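Local coordinates for protein FAD dependent oxidoreductase (Chelativorans sp. BNC1, PDB 6PXS) that oxidises iminodiacetate, using bound FAD as its redox cofactor, at residues Met1-Gly12 against Ile194-Ala203; Asn172-Asn180 against Ala208-Leu216. All coordinates share one frame; numbering follows the deposited sequence.

Interaction 1 of 2, residues Met1-Gly12 against Ile194-Ala203; sequences MRVLIIGAGILG and IPADEIIVTA. With FAD (flavin-adenine dinucleotide), chain E.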
loop_
_atom_site.group_PDB
_atom_site.type_symbol
_atom_site.label_atom_id
_atom_site.label_comp_id
_atom_site.label_asym_id
_atom_site.label_seq_id
_atom_site.Cartn_x
_atom_site.Cartn_y
_atom_site.Cartn_z
ATOM N N MET A 1 -14.392 -8.971 -36.592
ATOM C CA MET A 1 -14.617 -9.924 -35.467
ATOM C C MET A 1 -13.575 -11.041 -35.495
ATOM O O MET A 1 -13.849 -12.169 -35.087
ATOM C CB MET A 1 -16.032 -10.520 -35.534
ATOM C CG MET A 1 -16.730 -10.381 -36.881
ATOM S SD MET A 1 -18.079 -11.568 -37.070
ATOM C CE MET A 1 -19.482 -10.480 -37.305
ATOM N N ARG A 2 -12.367 -10.718 -35.959
ATOM C CA ARG A 2 -11.381 -11.758 -36.236
ATOM C C ARG A 2 -11.110 -12.617 -35.002
ATOM O O ARG A 2 -11.400 -13.818 -34.996
ATOM C CB ARG A 2 -10.088 -11.129 -36.763
ATOM C CG ARG A 2 -10.009 -11.038 -38.290
ATOM C CD ARG A 2 -10.085 -12.417 -38.939
ATOM N NE ARG A 2 -9.149 -13.355 -38.324
ATOM C CZ ARG A 2 -9.344 -14.668 -38.222
ATOM N NH1 ARG A 2 -8.424 -15.428 -37.643
ATOM N NH2 ARG A 2 -10.455 -15.227 -38.685
ATOM N N VAL A 3 -10.561 -12.023 -33.944
ATOM C CA VAL A 3 -10.119 -12.787 -32.782
ATOM C C VAL A 3 -10.500 -12.053 -31.504
ATOM O O VAL A 3 -10.385 -10.826 -31.417
ATOM C CB VAL A 3 -8.597 -13.043 -32.813
ATOM C CG1 VAL A 3 -8.212 -14.052 -31.741
ATOM C CG2 VAL A 3 -8.160 -13.524 -34.186
ATOM N N LEU A 4 -10.945 -12.818 -30.509
ATOM C CA LEU A 4 -11.261 -12.315 -29.178
ATOM C C LEU A 4 -10.439 -13.108 -28.173
ATOM O O LEU A 4 -10.525 -14.341 -28.133
ATOM C CB LEU A 4 -12.761 -12.442 -28.889
ATOM C CG LEU A 4 -13.299 -11.956 -27.539
ATOM C CD1 LEU A 4 -14.807 -11.779 -27.614
ATOM C CD2 LEU A 4 -12.946 -12.912 -26.408
ATOM N N ILE A 5 -9.648 -12.406 -27.366
ATOM C CA ILE A 5 -8.733 -13.023 -26.412
ATOM C C ILE A 5 -9.247 -12.753 -25.006
ATOM O O ILE A 5 -9.520 -11.601 -24.647
ATOM C CB ILE A 5 -7.299 -12.492 -26.583
ATOM C CG1 ILE A 5 -6.817 -12.726 -28.018
ATOM C CG2 ILE A 5 -6.358 -13.166 -25.591
ATOM C CD1 ILE A 5 -5.470 -12.106 -28.323
ATOM N N ILE A 6 -9.365 -13.811 -24.209
ATOM C CA ILE A 6 -9.859 -13.731 -22.839
ATOM C C ILE A 6 -8.678 -13.967 -21.909
ATOM O O ILE A 6 -8.149 -15.082 -21.830
ATOM C CB ILE A 6 -10.985 -14.741 -22.579
ATOM C CG1 ILE A 6 -12.183 -14.424 -23.480
ATOM C CG2 ILE A 6 -11.383 -14.722 -21.108
ATOM C CD1 ILE A 6 -13.279 -15.468 -23.445
ATOM N N GLY A 7 -8.268 -12.919 -21.200
ATOM C CA GLY A 7 -7.116 -13.000 -20.325
ATOM C C GLY A 7 -5.873 -12.435 -20.977
ATOM O O GLY A 7 -5.463 -12.894 -22.046
ATOM N N ALA A 8 -5.260 -11.439 -20.338
ATOM C CA ALA A 8 -4.106 -10.762 -20.917
ATOM C C ALA A 8 -2.876 -10.923 -20.039
ATOM O O ALA A 8 -2.158 -9.950 -19.779
ATOM C CB ALA A 8 -4.405 -9.278 -21.130
ATOM N N GLY A 9 -2.630 -12.138 -19.569
ATOM C CA GLY A 9 -1.377 -12.452 -18.921
ATOM C C GLY A 9 -0.266 -12.563 -19.937
ATOM O O GLY A 9 -0.365 -12.084 -21.070
ATOM N N ILE A 10 0.813 -13.223 -19.523
ATOM C CA ILE A 10 1.937 -13.390 -20.433
ATOM C C ILE A 10 1.510 -14.190 -21.656
ATOM O O ILE A 10 2.022 -13.974 -22.759
ATOM C CB ILE A 10 3.126 -14.055 -19.712
ATOM C CG1 ILE A 10 4.358 -14.067 -20.619
ATOM C CG2 ILE A 10 2.781 -15.477 -19.300
ATOM C CD1 ILE A 10 4.872 -12.687 -20.980
ATOM N N LEU A 11 0.563 -15.116 -21.490
ATOM C CA LEU A 11 0.175 -15.979 -22.600
ATOM C C LEU A 11 -0.811 -15.277 -23.525
ATOM O O LEU A 11 -0.617 -15.250 -24.746
ATOM C CB LEU A 11 -0.422 -17.283 -22.067
ATOM C CG LEU A 11 -0.728 -18.360 -23.113
ATOM C CD1 LEU A 11 0.521 -18.732 -23.898
ATOM C CD2 LEU A 11 -1.325 -19.591 -22.451
ATOM N N GLY A 12 -1.876 -14.707 -22.965
ATOM C CA GLY A 12 -2.807 -13.950 -23.783
ATOM C C GLY A 12 -2.169 -12.738 -24.432
ATOM O O GLY A 12 -2.563 -12.337 -25.530
ATOM N N ILE A 194 -20.721 -11.459 -28.074
ATOM C CA ILE A 194 -19.792 -10.523 -28.700
ATOM C C ILE A 194 -19.361 -11.121 -30.034
ATOM O O ILE A 194 -18.720 -12.181 -30.049
ATOM C CB ILE A 194 -18.574 -10.246 -27.803
ATOM C CG1 ILE A 194 -19.030 -9.697 -26.448
ATOM C CG2 ILE A 194 -17.618 -9.273 -28.489
ATOM C CD1 ILE A 194 -17.907 -9.510 -25.448
ATOM N N PRO A 195 -19.682 -10.491 -31.173
ATOM C CA PRO A 195 -19.289 -11.070 -32.467
ATOM C C PRO A 195 -17.798 -11.348 -32.561
ATOM O O PRO A 195 -16.975 -10.446 -32.372
ATOM C CB PRO A 195 -19.725 -10.000 -33.477
ATOM C CG PRO A 195 -20.824 -9.265 -32.796
ATOM C CD PRO A 195 -20.462 -9.252 -31.340
ATOM N N ALA A 196 -17.441 -12.598 -32.854
ATOM C CA ALA A 196 -16.041 -12.990 -32.950
ATOM C C ALA A 196 -15.935 -14.260 -33.780
ATOM O O ALA A 196 -16.643 -15.236 -33.513
ATOM C CB ALA A 196 -15.433 -13.206 -31.559
ATOM N N ASP A 197 -15.054 -14.240 -34.785
ATOM C CA ASP A 197 -14.827 -15.433 -35.595
ATOM C C ASP A 197 -14.120 -16.516 -34.791
ATOM O O ASP A 197 -14.438 -17.704 -34.921
ATOM C CB ASP A 197 -14.004 -15.080 -36.836
ATOM C CG ASP A 197 -14.645 -13.990 -37.675
ATOM O OD1 ASP A 197 -15.885 -13.850 -37.629
ATOM O OD2 ASP A 197 -13.907 -13.274 -38.384
ATOM N N GLU A 198 -13.159 -16.124 -33.957
ATOM C CA GLU A 198 -12.351 -17.058 -33.189
ATOM C C GLU A 198 -12.155 -16.517 -31.782
ATOM O O GLU A 198 -11.974 -15.311 -31.591
ATOM C CB GLU A 198 -10.988 -17.285 -33.853
ATOM C CG GLU A 198 -11.059 -18.017 -35.183
ATOM C CD GLU A 198 -11.354 -19.494 -35.019
ATOM O OE1 GLU A 198 -11.314 -19.985 -33.870
ATOM O OE2 GLU A 198 -11.619 -20.166 -36.039
ATOM N N ILE A 199 -12.188 -17.414 -30.800
ATOM C CA ILE A 199 -11.996 -17.064 -29.400
ATOM C C ILE A 199 -10.770 -17.801 -28.880
ATOM O O ILE A 199 -10.580 -18.989 -29.165
ATOM C CB ILE A 199 -13.236 -17.409 -28.550
ATOM C CG1 ILE A 199 -14.459 -16.639 -29.055
ATOM C CG2 ILE A 199 -12.974 -17.096 -27.079
ATOM C CD1 ILE A 199 -15.766 -17.073 -28.420
ATOM N N ILE A 200 -9.942 -17.090 -28.121
ATOM C CA ILE A 200 -8.796 -17.667 -27.429
ATOM C C ILE A 200 -8.985 -17.423 -25.940
ATOM O O ILE A 200 -9.202 -16.280 -25.518
ATOM C CB ILE A 200 -7.465 -17.065 -27.915
ATOM C CG1 ILE A 200 -7.279 -17.320 -29.411
ATOM C CG2 ILE A 200 -6.300 -17.653 -27.131
ATOM C CD1 ILE A 200 -6.023 -16.696 -29.983
ATOM N N VAL A 201 -8.902 -18.486 -25.151
ATOM C CA VAL A 201 -9.093 -18.412 -23.709
ATOM C C VAL A 201 -7.732 -18.634 -23.061
ATOM O O VAL A 201 -7.243 -19.766 -22.972
ATOM C CB VAL A 201 -10.128 -19.426 -23.213
ATOM C CG1 VAL A 201 -10.261 -19.349 -21.699
ATOM C CG2 VAL A 201 -11.469 -19.169 -23.879
ATOM N N THR A 202 -7.120 -17.543 -22.608
ATOM C CA THR A 202 -5.867 -17.562 -21.864
ATOM C C THR A 202 -6.101 -17.073 -20.439
ATOM O O THR A 202 -5.338 -16.271 -19.899
ATOM C CB THR A 202 -4.812 -16.710 -22.561
ATOM O OG1 THR A 202 -5.353 -15.413 -22.839
ATOM C CG2 THR A 202 -4.368 -17.367 -23.860
ATOM N N ALA A 203 -7.181 -17.553 -19.831
ATOM C CA ALA A 203 -7.634 -17.109 -18.523
ATOM C C ALA A 203 -6.808 -17.676 -17.374
ATOM O O ALA A 203 -7.167 -17.462 -16.211
ATOM C CB ALA A 203 -9.104 -17.489 -18.339
HETATM P PA FAD E . -2.326 -15.079 -15.814
HETATM O O1A FAD E . -2.908 -15.241 -14.459
HETATM O O2A FAD E . -1.069 -14.205 -15.856
HETATM O O5B FAD E . -3.379 -14.528 -16.838
HETATM C C5B FAD E . -4.793 -14.741 -16.649
HETATM C C4B FAD E . -5.516 -13.451 -16.941
HETATM O O4B FAD E . -6.845 -13.741 -17.435
HETATM C C3B FAD E . -5.701 -12.535 -15.731
HETATM O O3B FAD E . -5.496 -11.176 -16.099
HETATM C C2B FAD E . -7.153 -12.797 -15.326
HETATM O O2B FAD E . -7.733 -11.691 -14.644
HETATM C C1B FAD E . -7.788 -12.996 -16.697
HETATM N N9A FAD E . -9.052 -13.724 -16.681
HETATM C C8A FAD E . -9.285 -14.973 -16.168
HETATM N N7A FAD E . -10.528 -15.376 -16.291
HETATM C C5A FAD E . -11.155 -14.315 -16.929
HETATM C C6A FAD E . -12.482 -14.112 -17.350
HETATM N N6A FAD E . -13.461 -15.005 -17.184
HETATM N N1A FAD E . -12.775 -12.939 -17.956
HETATM C C2A FAD E . -11.804 -12.038 -18.126
HETATM N N3A FAD E . -10.520 -12.123 -17.770
HETATM C C4A FAD E . -10.258 -13.291 -17.173
HETATM N N1 FAD E . 7.506 -18.810 -14.614
HETATM C C2 FAD E . 8.777 -18.845 -15.112
HETATM O O2 FAD E . 9.007 -19.192 -16.276
HETATM N N3 FAD E . 9.842 -18.481 -14.306
HETATM C C4 FAD E . 9.758 -18.072 -12.991
HETATM O O4 FAD E . 10.777 -17.774 -12.372
HETATM C C4X FAD E . 8.404 -18.042 -12.470
HETATM N N5 FAD E . 8.232 -17.667 -11.234
HETATM C C5X FAD E . 6.940 -17.636 -10.735
HETATM C C6 FAD E . 6.740 -17.237 -9.414
HETATM C C7 FAD E . 5.462 -17.184 -8.867
HETATM C C7M FAD E . 5.286 -16.749 -7.436
HETATM C C8 FAD E . 4.356 -17.547 -9.652
HETATM C C8M FAD E . 2.960 -17.503 -9.087
HETATM C C9 FAD E . 4.554 -17.944 -10.971
HETATM C C9A FAD E . 5.831 -17.992 -11.517
HETATM N N10 FAD E . 6.061 -18.389 -12.851
HETATM C C10 FAD E . 7.340 -18.430 -13.359
HETATM C "C1'" FAD E . 4.943 -18.790 -13.720
HETATM C "C2'" FAD E . 4.310 -17.619 -14.469
HETATM O "O2'" FAD E . 4.234 -16.471 -13.623
HETATM C "C3'" FAD E . 2.898 -18.012 -14.906
HETATM O "O3'" FAD E . 2.915 -19.350 -15.389
HETATM C "C4'" FAD E . 2.299 -17.119 -15.992
HETATM O "O4'" FAD E . 2.294 -15.768 -15.533
HETATM C "C5'" FAD E . 0.895 -17.554 -16.356
HETATM O "O5'" FAD E . 0.342 -16.624 -17.310
HETATM P P FAD E . -1.158 -16.735 -17.774
HETATM O O1P FAD E . -1.434 -18.177 -18.214
HETATM O O2P FAD E . -1.514 -15.689 -18.765
HETATM O O3P FAD E . -1.949 -16.496 -16.416
#
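T202 pushes its side chain into the turn that follows strand 3-6. The hydroxyl sits between the backbone N and the carbonyl carbon (chi1 51°), putting OG1 3.0 Å from I6 O and 2.6 Å from G7 O, with one proton for both acceptors. Its methyl CG2 rests against L11, 3.8 Å from L11 CG, and a side chain on G12 would run into OG1. Strands 3-6 and 198-201 run parallel, L4 and I6 each donating and accepting between E198, I200 and T202. They belong to the Rossmann-type FAD-binding fold, and G7, G9 and G12 fit its GxGxxG turn; L11 N, in the first turn of the next helix, makes a weak hydrogen bond to FAD O2P. L4 has CG anti to the backbone N (chi1 -180°), and its side chain crosses that of I194 at about a right angle, CD1 3.9 Å from I194 CG2. I6 lies beside V201, CD1 to CG2 4.1 Å. Just before the two strands, R2 NH2 and D197 OD2 form a long salt bridge of 4.0 Å, with the guanidinium and carboxylate planes 44° apart; an alanine in place of D197 would probably leave that guanidinium without this mate.

Interaction 2 of 2, residues Asn172-Asn180 against Ala208-Leu216; sequences NDYVSLRLN and AQILALLGL. With FAD (flavin-adenine dinucleotide), chain E.
L177 projects from strand 176-180 onto helix 207-211 and the residues beyond it. With CG anti to the carbonyl carbon (chi1 -62°), its CD1 lies alongside L211, 3.8 Å from CD2, and also reaches I210 CD1 at 4.1 Å. L214 closes the other flank: its CD2 lies over the backbone between R178 and L179 and touches L179 CB at 3.8 Å. Toward the cofactor the packing turns around the adenine amino group. V175 O accepts a weak bond from FAD N6A at 3.4 Å, nearly straight (166°), while I210 CG2 comes within 3.5 Å of the same nitrogen. The Y174 and I210 side chains run past one another from opposite ends, with the phenol OH 3.9 Å from I210 CG2. The strand is half of a two-stranded antiparallel hairpin, 176-180 with 183-187, laid against the Rossmann-type sheet, and residues 212-213 form a 3-10 segment. Further out, D173 OD1 takes Y174 N at 2.7 Å, from above the carboxylate plane, and also accepts from F271 N of the second subunit. That subunit contributes H33, whose ring meets Y174 edge-to-face, and Q209, whose NE2 bonds Y174 O. The CB of R178 leads away from the helix, and its guanidinium forms a salt bridge with E185 of the partner strand.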
loop_
_atom_site.group_PDB
_atom_site.type_symbol
_atom_site.label_atom_id
_atom_site.label_comp_id
_atom_site.label_asym_id
_atom_site.label_seq_id
_atom_site.Cartn_x
_atom_site.Cartn_y
_atom_site.Cartn_z
ATOM N N ASN A 172 -10.833 -3.584 -19.646
ATOM C CA ASN A 172 -10.978 -4.242 -18.352
ATOM C C ASN A 172 -12.438 -4.651 -18.201
ATOM O O ASN A 172 -13.318 -3.795 -18.059
ATOM C CB ASN A 172 -10.539 -3.321 -17.216
ATOM C CG ASN A 172 -10.420 -4.046 -15.888
ATOM O OD1 ASN A 172 -11.302 -3.954 -15.033
ATOM N ND2 ASN A 172 -9.323 -4.771 -15.709
ATOM N N ASP A 173 -12.694 -5.954 -18.239
ATOM C CA ASP A 173 -14.060 -6.458 -18.205
ATOM C C ASP A 173 -14.019 -7.943 -17.877
ATOM O O ASP A 173 -12.982 -8.598 -18.012
ATOM C CB ASP A 173 -14.774 -6.211 -19.539
ATOM C CG ASP A 173 -16.281 -6.304 -19.422
ATOM O OD1 ASP A 173 -16.778 -6.509 -18.296
ATOM O OD2 ASP A 173 -16.969 -6.171 -20.457
ATOM N N TYR A 174 -15.163 -8.462 -17.438
ATOM C CA TYR A 174 -15.328 -9.877 -17.129
ATOM C C TYR A 174 -16.347 -10.454 -18.099
ATOM O O TYR A 174 -17.501 -10.015 -18.123
ATOM C CB TYR A 174 -15.780 -10.081 -15.682
ATOM C CG TYR A 174 -15.775 -11.526 -15.230
ATOM C CD1 TYR A 174 -14.596 -12.142 -14.826
ATOM C CD2 TYR A 174 -16.947 -12.272 -15.197
ATOM C CE1 TYR A 174 -14.584 -13.461 -14.409
ATOM C CE2 TYR A 174 -16.946 -13.592 -14.781
ATOM C CZ TYR A 174 -15.761 -14.182 -14.388
ATOM O OH TYR A 174 -15.752 -15.496 -13.973
ATOM N N VAL A 175 -15.917 -11.428 -18.898
ATOM C CA VAL A 175 -16.758 -12.040 -19.915
ATOM C C VAL A 175 -16.976 -13.506 -19.557
ATOM O O VAL A 175 -16.304 -14.068 -18.690
ATOM C CB VAL A 175 -16.159 -11.905 -21.328
ATOM C CG1 VAL A 175 -15.990 -10.438 -21.688
ATOM C CG2 VAL A 175 -14.830 -12.647 -21.422
ATOM N N SER A 176 -17.934 -14.122 -20.248
ATOM C CA SER A 176 -18.285 -15.515 -20.003
ATOM C C SER A 176 -18.398 -16.264 -21.325
ATOM O O SER A 176 -18.044 -15.726 -22.380
ATOM C CB SER A 176 -19.594 -15.601 -19.217
ATOM O OG SER A 176 -19.777 -16.893 -18.664
ATOM N N LEU A 177 -18.890 -17.502 -21.282
ATOM C CA LEU A 177 -19.002 -18.339 -22.466
ATOM C C LEU A 177 -20.274 -19.169 -22.391
ATOM O O LEU A 177 -20.672 -19.610 -21.310
ATOM C CB LEU A 177 -17.792 -19.275 -22.607
ATOM C CG LEU A 177 -16.420 -18.619 -22.785
ATOM C CD1 LEU A 177 -15.322 -19.669 -22.728
ATOM C CD2 LEU A 177 -16.351 -17.848 -24.094
ATOM N N ARG A 178 -20.909 -19.378 -23.543
ATOM C CA ARG A 178 -22.011 -20.320 -23.657
ATOM C C ARG A 178 -21.909 -21.033 -24.998
ATOM O O ARG A 178 -21.306 -20.532 -25.949
ATOM C CB ARG A 178 -23.382 -19.635 -23.502
ATOM C CG ARG A 178 -23.861 -18.807 -24.692
ATOM C CD ARG A 178 -25.351 -18.513 -24.556
ATOM N NE ARG A 178 -25.871 -17.680 -25.637
ATOM C CZ ARG A 178 -27.163 -17.440 -25.840
ATOM N NH1 ARG A 178 -28.076 -17.976 -25.037
ATOM N NH2 ARG A 178 -27.549 -16.669 -26.848
ATOM N N LEU A 179 -22.510 -22.220 -25.057
ATOM C CA LEU A 179 -22.423 -23.099 -26.218
ATOM C C LEU A 179 -23.711 -22.971 -27.024
ATOM O O LEU A 179 -24.786 -23.360 -26.555
ATOM C CB LEU A 179 -22.188 -24.540 -25.770
ATOM C CG LEU A 179 -21.789 -25.573 -26.824
ATOM C CD1 LEU A 179 -20.520 -25.157 -27.555
ATOM C CD2 LEU A 179 -21.603 -26.929 -26.163
ATOM N N ASN A 180 -23.603 -22.426 -28.236
ATOM C CA ASN A 180 -24.753 -22.186 -29.101
ATOM C C ASN A 180 -24.527 -22.867 -30.443
ATOM O O ASN A 180 -23.600 -22.508 -31.178
ATOM C CB ASN A 180 -24.990 -20.688 -29.300
ATOM C CG ASN A 180 -26.101 -20.401 -30.293
ATOM O OD1 ASN A 180 -25.845 -20.001 -31.428
ATOM N ND2 ASN A 180 -27.342 -20.615 -29.871
ATOM N N ALA A 208 -10.832 -22.641 -16.029
ATOM C CA ALA A 208 -11.791 -23.710 -15.780
ATOM C C ALA A 208 -13.148 -23.177 -15.339
ATOM O O ALA A 208 -14.160 -23.860 -15.531
ATOM C CB ALA A 208 -11.240 -24.669 -14.723
ATOM N N GLN A 209 -13.194 -21.971 -14.765
ATOM C CA GLN A 209 -14.454 -21.444 -14.252
ATOM C C GLN A 209 -15.437 -21.150 -15.376
ATOM O O GLN A 209 -16.637 -21.414 -15.239
ATOM C CB GLN A 209 -14.202 -20.181 -13.428
ATOM C CG GLN A 209 -13.450 -20.421 -12.132
ATOM C CD GLN A 209 -13.265 -19.151 -11.324
ATOM O OE1 GLN A 209 -13.506 -18.048 -11.816
ATOM N NE2 GLN A 209 -12.839 -19.302 -10.076
ATOM N N ILE A 210 -14.955 -20.601 -16.491
ATOM C CA ILE A 210 -15.841 -20.200 -17.579
ATOM C C ILE A 210 -15.902 -21.278 -18.656
ATOM O O ILE A 210 -16.891 -21.373 -19.390
ATOM C CB ILE A 210 -15.410 -18.850 -18.185
ATOM C CG1 ILE A 210 -13.964 -18.910 -18.687
ATOM C CG2 ILE A 210 -15.574 -17.740 -17.161
ATOM C CD1 ILE A 210 -13.577 -17.729 -19.561
ATOM N N LEU A 211 -14.853 -22.095 -18.766
ATOM C CA LEU A 211 -14.880 -23.174 -19.748
ATOM C C LEU A 211 -15.860 -24.268 -19.345
ATOM O O LEU A 211 -16.420 -24.946 -20.215
ATOM C CB LEU A 211 -13.481 -23.764 -19.932
ATOM C CG LEU A 211 -12.439 -22.874 -20.612
ATOM C CD1 LEU A 211 -11.082 -23.561 -20.602
ATOM C CD2 LEU A 211 -12.854 -22.525 -22.036
ATOM N N ALA A 212 -16.082 -24.454 -18.041
ATOM C CA ALA A 212 -17.044 -25.450 -17.588
ATOM C C ALA A 212 -18.445 -25.168 -18.109
ATOM O O ALA A 212 -19.277 -26.079 -18.143
ATOM C CB ALA A 212 -17.062 -25.510 -16.060
ATOM N N LEU A 213 -18.724 -23.926 -18.512
ATOM C CA LEU A 213 -20.029 -23.591 -19.069
ATOM C C LEU A 213 -20.290 -24.296 -20.393
ATOM O O LEU A 213 -21.445 -24.371 -20.825
ATOM C CB LEU A 213 -20.139 -22.078 -19.260
ATOM C CG LEU A 213 -19.747 -21.223 -18.051
ATOM C CD1 LEU A 213 -19.914 -19.745 -18.356
ATOM C CD2 LEU A 213 -20.559 -21.611 -16.831
ATOM N N LEU A 214 -19.248 -24.816 -21.043
ATOM C CA LEU A 214 -19.370 -25.488 -22.327
ATOM C C LEU A 214 -19.274 -27.004 -22.200
ATOM O O LEU A 214 -19.034 -27.690 -23.199
ATOM C CB LEU A 214 -18.295 -24.973 -23.286
ATOM C CG LEU A 214 -18.149 -23.450 -23.361
ATOM C CD1 LEU A 214 -17.066 -23.066 -24.356
ATOM C CD2 LEU A 214 -19.468 -22.792 -23.729
ATOM N N GLY A 215 -19.454 -27.540 -20.995
ATOM C CA GLY A 215 -19.344 -28.967 -20.780
ATOM C C GLY A 215 -17.930 -29.497 -20.738
ATOM O O GLY A 215 -17.745 -30.719 -20.711
ATOM N N LEU A 216 -16.928 -28.622 -20.734
ATOM C CA LEU A 216 -15.541 -29.053 -20.698
ATOM C C LEU A 216 -15.104 -29.344 -19.264
ATOM O O LEU A 216 -15.686 -28.850 -18.294
ATOM C CB LEU A 216 -14.629 -27.987 -21.308
ATOM C CG LEU A 216 -14.910 -27.609 -22.763
ATOM C CD1 LEU A 216 -14.113 -26.376 -23.154
ATOM C CD2 LEU A 216 -14.588 -28.768 -23.689
HETATM P PA FAD E . -2.326 -15.079 -15.814
HETATM O O1A FAD E . -2.908 -15.241 -14.459
HETATM O O2A FAD E . -1.069 -14.205 -15.856
HETATM O O5B FAD E . -3.379 -14.528 -16.838
HETATM C C5B FAD E . -4.793 -14.741 -16.649
HETATM C C4B FAD E . -5.516 -13.451 -16.941
HETATM O O4B FAD E . -6.845 -13.741 -17.435
HETATM C C3B FAD E . -5.701 -12.535 -15.731
HETATM O O3B FAD E . -5.496 -11.176 -16.099
HETATM C C2B FAD E . -7.153 -12.797 -15.326
HETATM O O2B FAD E . -7.733 -11.691 -14.644
HETATM C C1B FAD E . -7.788 -12.996 -16.697
HETATM N N9A FAD E . -9.052 -13.724 -16.681
HETATM C C8A FAD E . -9.285 -14.973 -16.168
HETATM N N7A FAD E . -10.528 -15.376 -16.291
HETATM C C5A FAD E . -11.155 -14.315 -16.929
HETATM C C6A FAD E . -12.482 -14.112 -17.350
HETATM N N6A FAD E . -13.461 -15.005 -17.184
HETATM N N1A FAD E . -12.775 -12.939 -17.956
HETATM C C2A FAD E . -11.804 -12.038 -18.126
HETATM N N3A FAD E . -10.520 -12.123 -17.770
HETATM C C4A FAD E . -10.258 -13.291 -17.173
HETATM N N1 FAD E . 7.506 -18.810 -14.614
HETATM C C2 FAD E . 8.777 -18.845 -15.112
HETATM O O2 FAD E . 9.007 -19.192 -16.276
HETATM N N3 FAD E . 9.842 -18.481 -14.306
HETATM C C4 FAD E . 9.758 -18.072 -12.991
HETATM O O4 FAD E . 10.777 -17.774 -12.372
HETATM C C4X FAD E . 8.404 -18.042 -12.470
HETATM N N5 FAD E . 8.232 -17.667 -11.234
HETATM C C5X FAD E . 6.940 -17.636 -10.735
HETATM C C6 FAD E . 6.740 -17.237 -9.414
HETATM C C7 FAD E . 5.462 -17.184 -8.867
HETATM C C7M FAD E . 5.286 -16.749 -7.436
HETATM C C8 FAD E . 4.356 -17.547 -9.652
HETATM C C8M FAD E . 2.960 -17.503 -9.087
HETATM C C9 FAD E . 4.554 -17.944 -10.971
HETATM C C9A FAD E . 5.831 -17.992 -11.517
HETATM N N10 FAD E . 6.061 -18.389 -12.851
HETATM C C10 FAD E . 7.340 -18.430 -13.359
HETATM C "C1'" FAD E . 4.943 -18.790 -13.720
HETATM C "C2'" FAD E . 4.310 -17.619 -14.469
HETATM O "O2'" FAD E . 4.234 -16.471 -13.623
HETATM C "C3'" FAD E . 2.898 -18.012 -14.906
HETATM O "O3'" FAD E . 2.915 -19.350 -15.389
HETATM C "C4'" FAD E . 2.299 -17.119 -15.992
HETATM O "O4'" FAD E . 2.294 -15.768 -15.533
HETATM C "C5'" FAD E . 0.895 -17.554 -16.356
HETATM O "O5'" FAD E . 0.342 -16.624 -17.310
HETATM P P FAD E . -1.158 -16.735 -17.774
HETATM O O1P FAD E . -1.434 -18.177 -18.214
HETATM O O2P FAD E . -1.514 -15.689 -18.765
HETATM O O3P FAD E . -1.949 -16.496 -16.416
#

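The segments alternate along the chain, 1-12, 172-180, 194-203 and 208-216, so the two interactions interlock, with centres about 12 Å apart. Interaction 1 joins two neighbouring strands in the middle of the parallel part of the six-stranded sheet; interaction 2 lies over the I6 and V201 face, joining the hairpin strand 176-180 to helix 207-211, which follows strand 198-201. They touch directly where I6 packs on V175, L177 and I210, and where V201 meets L177. Both line the FAD site: interaction 1 supplies the glycine-rich turn near the pyrophosphate, and interaction 2 borders the adenine, which places the adenine pocket next to a subunit interface.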